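Local coordinates for protein lysin (Enterococcus phage IMEEF1, PDB 6IST) that binds calcium and, as a phage lysin with a CHAP (peptidase C51) domain, probably cleaves amide or peptide bonds in the peptidoglycan of the enterococcal cell wall, at residues 8-13 with 33-38; 39-44 with 59-64. All coordinates share one frame; numbering follows the deposited sequence.

Helix 29-41 takes part in both contacts. Interaction 1 (8-13 with 33-38) packs its middle against helix 4-13, whereas interaction 2 (39-44 with 59-64) joins its last turn and strand 43-44 to Phe61, just before strand 62-65. Their centres are about 12 Å apart, and they meet directly where Arg39 NE of interaction 2 lies 2.9 Å from Tyr10 OH of interaction 1. Met37 also reaches across, its CB 3.4 Å from Trp43 O. The calcium site is nearer to interaction 1: the Asp35 side chain is about 10 Å from the ion and about 6 Å from that of its ligand Asp31. Interaction 2 lies away from the metal site.

Interaction 1 of 2, residues 8-13 with 33-38; sequences LSYVNG and TVDVMQ
Tyr10 bridges two roughly antiparallel helices to reach Asp35. With CG anti to the backbone N (chi1 179°), its CB sends the ring out from helix 4-13 toward helix 29-41. Across the contact the touching begins at the far part of the ring, where CE2 lies 3.4 Å from Asp35 OD2 and 4.1 Å from Val36 CG2, both at the ring edge. Next along, CZ is 3.4 Å from Asp35 OD2. At the tip, Tyr10 OH donates a very short hydrogen bond of 2.5 Å to Asp35 OD2. That oxygen lies in the plane of the ring, while the carboxylate as a whole is turned 38° from it. The other carboxylate oxygen, OD1, forms a salt bridge with Arg39 one turn later, so Asp35 is held from both helices. Beside this polar pair, Val11 CG2 meets Val36 CG2 at 3.9 Å, and this one valine methyl of helix 29-41 thus touches both Val11 and the tyrosine. Helix 4-13 lies against helix 29-41 with the axes 11.3 Å apart, a wide spacing spanned by side chains. Helix 29-41 begins at Cys29, which with His90 and Asp108 probably forms the Cys-His-Asp triad expected of a CHAP peptidase. A helix headed by the presumed nucleophile is what CHAP domains of the papain-like clan have.

Interaction 2 of 2, residues 39-44 with 59-64; sequences RFFGWR and AGFQRI
An aromatic cluster of Phe41, Trp43 and Phe61 ties the end of a helix to the approach of a strand in the CHAP region. Phe61 is the shared member, touching the other two with neighbouring atoms of its outer rim. Its CZ points over one face of Phe41 and comes closest to CG, at 3.8 Å; the same atom is 3.9 Å from Phe41 CB, which lies in the plane of the Phe61 ring. This is a T-shaped pair, with centroids 5.3 Å apart, planes at 74°, and Phe61 supplying the edge. The next rim atom, Phe61 CE2, meets the six-membered part of the indole, 3.6 Å from Trp43 CE3 and 3.8 Å from Trp43 CZ3. Those two rings meet obliquely, their planes 63° apart. The indole is directed there by a chi1 of 173°, which sets CG of Trp43 anti to its own main-chain nitrogen. Within the segment of Phe61 itself, across the ring from CE2, the carbonyl O of Ala59 lies in the ring plane, 3.7 Å from Phe61 CD1. All contacts between the two segments are made by aromatic side chains, with no hydrogen bond between them. Gly42, with its positive phi, lets the chain leave the helix between Phe41 and Trp43, so that both can approach the same ring. Around the cluster, Met37 of helix 29-41 touches Trp43 and Phe61, Ile136 of strand 132-137 packs on Phe61, and Pro138 on Phe41. Backbone bonds carry each side into a different sheet: Arg44 has a backbone hydrogen bond with Val215 of the mixed sheet, and Gln62 pairs with Arg137 in the antiparallel one.

Interaction 1 of 2, residues 8-13 with 33-38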
loop_
_atom_site.group_PDB
_atom_site.type_symbol
_atom_site.label_atom_id
_atom_site.label_comp_id
_atom_site.label_asym_id
_atom_site.label_seq_id
_atom_site.Cartn_x
_atom_site.Cartn_y
_atom_site.Cartn_z
ATOM N N LEU C 8 -5.776 -6.363 23.454
ATOM C CA LEU C 8 -6.683 -6.805 24.479
ATOM C C LEU C 8 -7.383 -5.673 25.203
ATOM O O LEU C 8 -8.545 -5.790 25.560
ATOM C CB LEU C 8 -5.956 -7.677 25.515
ATOM C CG LEU C 8 -5.314 -8.965 24.958
ATOM C CD1 LEU C 8 -4.485 -9.663 26.010
ATOM C CD2 LEU C 8 -6.424 -9.845 24.411
ATOM N N SER C 9 -6.672 -4.584 25.433
ATOM C CA SER C 9 -7.331 -3.389 25.983
ATOM C C SER C 9 -8.488 -2.920 25.093
ATOM O O SER C 9 -9.588 -2.704 25.536
ATOM C CB SER C 9 -6.316 -2.296 26.176
ATOM O OG SER C 9 -6.985 -1.187 26.701
ATOM N N TYR C 10 -8.222 -2.816 23.812
ATOM C CA TYR C 10 -9.221 -2.373 22.856
ATOM C C TYR C 10 -10.420 -3.330 22.804
ATOM O O TYR C 10 -11.580 -2.912 22.935
ATOM C CB TYR C 10 -8.589 -2.216 21.459
ATOM C CG TYR C 10 -9.597 -1.793 20.439
ATOM C CD1 TYR C 10 -10.062 -0.494 20.380
ATOM C CD2 TYR C 10 -10.113 -2.710 19.568
ATOM C CE1 TYR C 10 -11.043 -0.108 19.450
ATOM C CE2 TYR C 10 -11.076 -2.350 18.623
ATOM C CZ TYR C 10 -11.551 -1.064 18.578
ATOM O OH TYR C 10 -12.531 -0.767 17.625
ATOM N N VAL C 11 -10.135 -4.613 22.650
ATOM C CA VAL C 11 -11.199 -5.639 22.618
ATOM C C VAL C 11 -12.037 -5.672 23.897
ATOM O O VAL C 11 -13.266 -5.595 23.823
ATOM C CB VAL C 11 -10.634 -7.010 22.271
ATOM C CG1 VAL C 11 -11.699 -8.077 22.329
ATOM C CG2 VAL C 11 -10.116 -6.934 20.843
ATOM N N ASN C 12 -11.388 -5.723 25.052
ATOM C CA ASN C 12 -12.141 -5.686 26.291
ATOM C C ASN C 12 -12.991 -4.385 26.451
ATOM O O ASN C 12 -14.096 -4.433 27.005
ATOM C CB ASN C 12 -11.225 -5.921 27.461
ATOM C CG ASN C 12 -10.855 -7.391 27.621
ATOM O OD1 ASN C 12 -11.735 -8.263 27.622
ATOM N ND2 ASN C 12 -9.557 -7.672 27.797
ATOM N N GLY C 13 -12.471 -3.268 25.951
ATOM C CA GLY C 13 -13.164 -1.970 25.862
ATOM C C GLY C 13 -14.401 -1.995 24.989
ATOM O O GLY C 13 -15.291 -1.205 25.153
ATOM N N THR C 33 -13.904 -9.006 14.185
ATOM C CA THR C 33 -12.604 -9.513 13.761
ATOM C C THR C 33 -12.048 -8.582 12.721
ATOM O O THR C 33 -10.868 -8.261 12.727
ATOM C CB THR C 33 -12.760 -10.968 13.221
ATOM O OG1 THR C 33 -12.942 -11.848 14.376
ATOM C CG2 THR C 33 -11.540 -11.447 12.429
ATOM N N VAL C 34 -12.886 -8.146 11.805
ATOM C CA VAL C 34 -12.379 -7.262 10.747
ATOM C C VAL C 34 -11.953 -5.895 11.320
ATOM O O VAL C 34 -10.906 -5.415 10.979
ATOM C CB VAL C 34 -13.410 -7.024 9.631
ATOM C CG1 VAL C 34 -13.006 -5.844 8.760
ATOM C CG2 VAL C 34 -13.605 -8.322 8.881
ATOM N N ASP C 35 -12.683 -5.390 12.297
ATOM C CA ASP C 35 -12.351 -4.116 12.863
ATOM C C ASP C 35 -10.988 -4.222 13.508
ATOM O O ASP C 35 -10.122 -3.346 13.369
ATOM C CB ASP C 35 -13.406 -3.702 13.850
ATOM C CG ASP C 35 -13.112 -2.337 14.516
ATOM O OD1 ASP C 35 -13.088 -1.282 13.834
ATOM O OD2 ASP C 35 -12.890 -2.336 15.746
ATOM N N VAL C 36 -10.861 -5.174 14.409
ATOM C CA VAL C 36 -9.589 -5.334 15.105
ATOM C C VAL C 36 -8.397 -5.596 14.189
ATOM O O VAL C 36 -7.311 -4.986 14.328
ATOM C CB VAL C 36 -9.690 -6.417 16.160
ATOM C CG1 VAL C 36 -8.361 -6.625 16.865
ATOM C CG2 VAL C 36 -10.813 -6.114 17.104
ATOM N N MET C 37 -8.543 -6.495 13.228
ATOM C CA MET C 37 -7.470 -6.759 12.358
ATOM C C MET C 37 -7.116 -5.488 11.498
ATOM O O MET C 37 -5.917 -5.231 11.277
ATOM C CB MET C 37 -7.783 -7.939 11.446
ATOM C CG MET C 37 -7.646 -9.380 12.024
ATOM S SD MET C 37 -6.173 -9.798 12.928
ATOM C CE MET C 37 -6.703 -9.406 14.629
ATOM N N GLN C 38 -8.100 -4.756 10.995
ATOM C CA GLN C 38 -7.841 -3.536 10.230
ATOM C C GLN C 38 -7.117 -2.457 11.074
ATOM O O GLN C 38 -6.120 -1.962 10.679
ATOM C CB GLN C 38 -9.107 -2.940 9.693
ATOM C CG GLN C 38 -9.684 -3.614 8.505
ATOM C CD GLN C 38 -10.814 -2.774 7.873
ATOM O OE1 GLN C 38 -10.826 -2.524 6.668
ATOM N NE2 GLN C 38 -11.716 -2.271 8.715
#

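Interaction 2 of 2, residues 39-44 with 59-64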
loop_
_atom_site.group_PDB
_atom_site.type_symbol
_atom_site.label_atom_id
_atom_site.label_comp_id
_atom_site.label_asym_id
_atom_site.label_seq_id
_atom_site.Cartn_x
_atom_site.Cartn_y
_atom_site.Cartn_z
ATOM N N ARG C 39 -7.592 -2.184 12.281
ATOM C CA ARG C 39 -6.975 -1.133 13.099
ATOM C C ARG C 39 -5.577 -1.478 13.530
ATOM O O ARG C 39 -4.719 -0.598 13.608
ATOM C CB ARG C 39 -7.702 -0.998 14.420
ATOM C CG ARG C 39 -8.905 -0.193 14.345
ATOM C CD ARG C 39 -9.505 -0.051 15.752
ATOM N NE ARG C 39 -10.876 0.216 15.432
ATOM C CZ ARG C 39 -11.355 1.386 15.032
ATOM N NH1 ARG C 39 -10.607 2.498 15.023
ATOM N NH2 ARG C 39 -12.629 1.443 14.713
ATOM N N PHE C 40 -5.341 -2.734 13.913
ATOM C CA PHE C 40 -4.049 -3.077 14.455
ATOM C C PHE C 40 -3.021 -3.599 13.478
ATOM O O PHE C 40 -1.803 -3.351 13.642
ATOM C CB PHE C 40 -4.200 -4.037 15.588
ATOM C CG PHE C 40 -4.757 -3.384 16.831
ATOM C CD1 PHE C 40 -3.905 -2.793 17.762
ATOM C CD2 PHE C 40 -6.075 -3.380 17.041
ATOM C CE1 PHE C 40 -4.428 -2.124 18.847
ATOM C CE2 PHE C 40 -6.628 -2.718 18.097
ATOM C CZ PHE C 40 -5.802 -2.095 19.010
ATOM N N PHE C 41 -3.464 -4.338 12.498
ATOM C CA PHE C 41 -2.550 -4.961 11.544
ATOM C C PHE C 41 -2.681 -4.484 10.101
ATOM O O PHE C 41 -1.948 -4.941 9.264
ATOM C CB PHE C 41 -2.763 -6.451 11.588
ATOM C CG PHE C 41 -2.332 -7.045 12.869
ATOM C CD1 PHE C 41 -1.009 -7.246 13.094
ATOM C CD2 PHE C 41 -3.253 -7.364 13.861
ATOM C CE1 PHE C 41 -0.600 -7.826 14.279
ATOM C CE2 PHE C 41 -2.839 -7.872 15.062
ATOM C CZ PHE C 41 -1.511 -8.045 15.279
ATOM N N GLY C 42 -3.630 -3.624 9.827
ATOM C CA GLY C 42 -3.830 -3.103 8.464
ATOM C C GLY C 42 -4.304 -4.227 7.539
ATOM O O GLY C 42 -4.165 -4.108 6.315
ATOM N N TRP C 43 -4.894 -5.271 8.097
ATOM C CA TRP C 43 -5.394 -6.435 7.317
ATOM C C TRP C 43 -6.926 -6.375 7.346
ATOM O O TRP C 43 -7.515 -6.366 8.447
ATOM C CB TRP C 43 -4.931 -7.717 7.934
ATOM C CG TRP C 43 -5.552 -8.974 7.285
ATOM C CD1 TRP C 43 -5.766 -9.177 5.960
ATOM C CD2 TRP C 43 -5.939 -10.156 7.929
ATOM N NE1 TRP C 43 -6.305 -10.385 5.744
ATOM C CE2 TRP C 43 -6.363 -11.049 6.945
ATOM C CE3 TRP C 43 -5.913 -10.594 9.245
ATOM C CZ2 TRP C 43 -6.837 -12.287 7.251
ATOM C CZ3 TRP C 43 -6.399 -11.822 9.536
ATOM C CH2 TRP C 43 -6.840 -12.670 8.553
ATOM N N ARG C 44 -7.594 -6.375 6.181
ATOM C CA ARG C 44 -9.073 -6.560 6.122
ATOM C C ARG C 44 -9.388 -8.003 5.652
ATOM O O ARG C 44 -9.295 -8.321 4.465
ATOM C CB ARG C 44 -9.738 -5.517 5.193
ATOM C CG ARG C 44 -11.226 -5.674 5.084
ATOM C CD ARG C 44 -11.908 -4.544 4.261
ATOM N NE ARG C 44 -11.899 -4.974 2.839
ATOM C CZ ARG C 44 -12.462 -4.343 1.787
ATOM N NH1 ARG C 44 -12.387 -4.894 0.567
ATOM N NH2 ARG C 44 -13.153 -3.215 1.953
ATOM N N ALA C 59 1.815 -11.506 5.734
ATOM C CA ALA C 59 3.099 -11.890 6.309
ATOM C C ALA C 59 3.077 -11.923 7.805
ATOM O O ALA C 59 2.563 -10.990 8.433
ATOM C CB ALA C 59 4.181 -10.900 5.831
ATOM N N GLY C 60 3.674 -12.974 8.377
ATOM C CA GLY C 60 3.798 -13.089 9.813
ATOM C C GLY C 60 2.638 -13.855 10.484
ATOM O O GLY C 60 2.808 -14.387 11.603
ATOM N N PHE C 61 1.465 -13.919 9.838
ATOM C CA PHE C 61 0.303 -14.618 10.394
ATOM C C PHE C 61 0.415 -16.139 10.274
ATOM O O PHE C 61 0.952 -16.670 9.320
ATOM C CB PHE C 61 -1.002 -14.155 9.695
ATOM C CG PHE C 61 -1.499 -12.822 10.160
ATOM C CD1 PHE C 61 -0.813 -11.651 9.835
ATOM C CD2 PHE C 61 -2.661 -12.723 10.909
ATOM C CE1 PHE C 61 -1.278 -10.402 10.233
ATOM C CE2 PHE C 61 -3.104 -11.505 11.353
ATOM C CZ PHE C 61 -2.423 -10.338 11.024
ATOM N N GLN C 62 -0.071 -16.843 11.275
ATOM C CA GLN C 62 -0.122 -18.283 11.287
ATOM C C GLN C 62 -1.559 -18.725 11.485
ATOM O O GLN C 62 -2.352 -18.055 12.125
ATOM C CB GLN C 62 0.663 -18.864 12.442
ATOM C CG GLN C 62 2.177 -18.632 12.416
ATOM C CD GLN C 62 2.778 -18.921 13.771
ATOM O OE1 GLN C 62 2.269 -19.759 14.529
ATOM N NE2 GLN C 62 3.846 -18.214 14.101
ATOM N N ARG C 63 -1.863 -19.855 10.935
ATOM C CA ARG C 63 -3.183 -20.480 11.110
ATOM C C ARG C 63 -3.002 -21.896 11.564
ATOM O O ARG C 63 -2.175 -22.619 11.025
ATOM C CB ARG C 63 -3.902 -20.406 9.771
ATOM C CG ARG C 63 -5.230 -21.080 9.720
ATOM C CD ARG C 63 -6.114 -20.505 8.645
ATOM N NE ARG C 63 -5.414 -20.555 7.390
ATOM C CZ ARG C 63 -5.661 -19.788 6.329
ATOM N NH1 ARG C 63 -6.549 -18.833 6.350
ATOM N NH2 ARG C 63 -4.872 -19.908 5.283
ATOM N N ILE C 64 -3.755 -22.303 12.587
ATOM C CA ILE C 64 -3.597 -23.576 13.239
ATOM C C ILE C 64 -4.961 -24.206 13.474
ATOM O O ILE C 64 -5.827 -23.609 14.123
ATOM C CB ILE C 64 -2.907 -23.402 14.653
ATOM C CG1 ILE C 64 -1.656 -22.547 14.544
ATOM C CG2 ILE C 64 -2.609 -24.760 15.275
ATOM C CD1 ILE C 64 -1.097 -21.974 15.845
#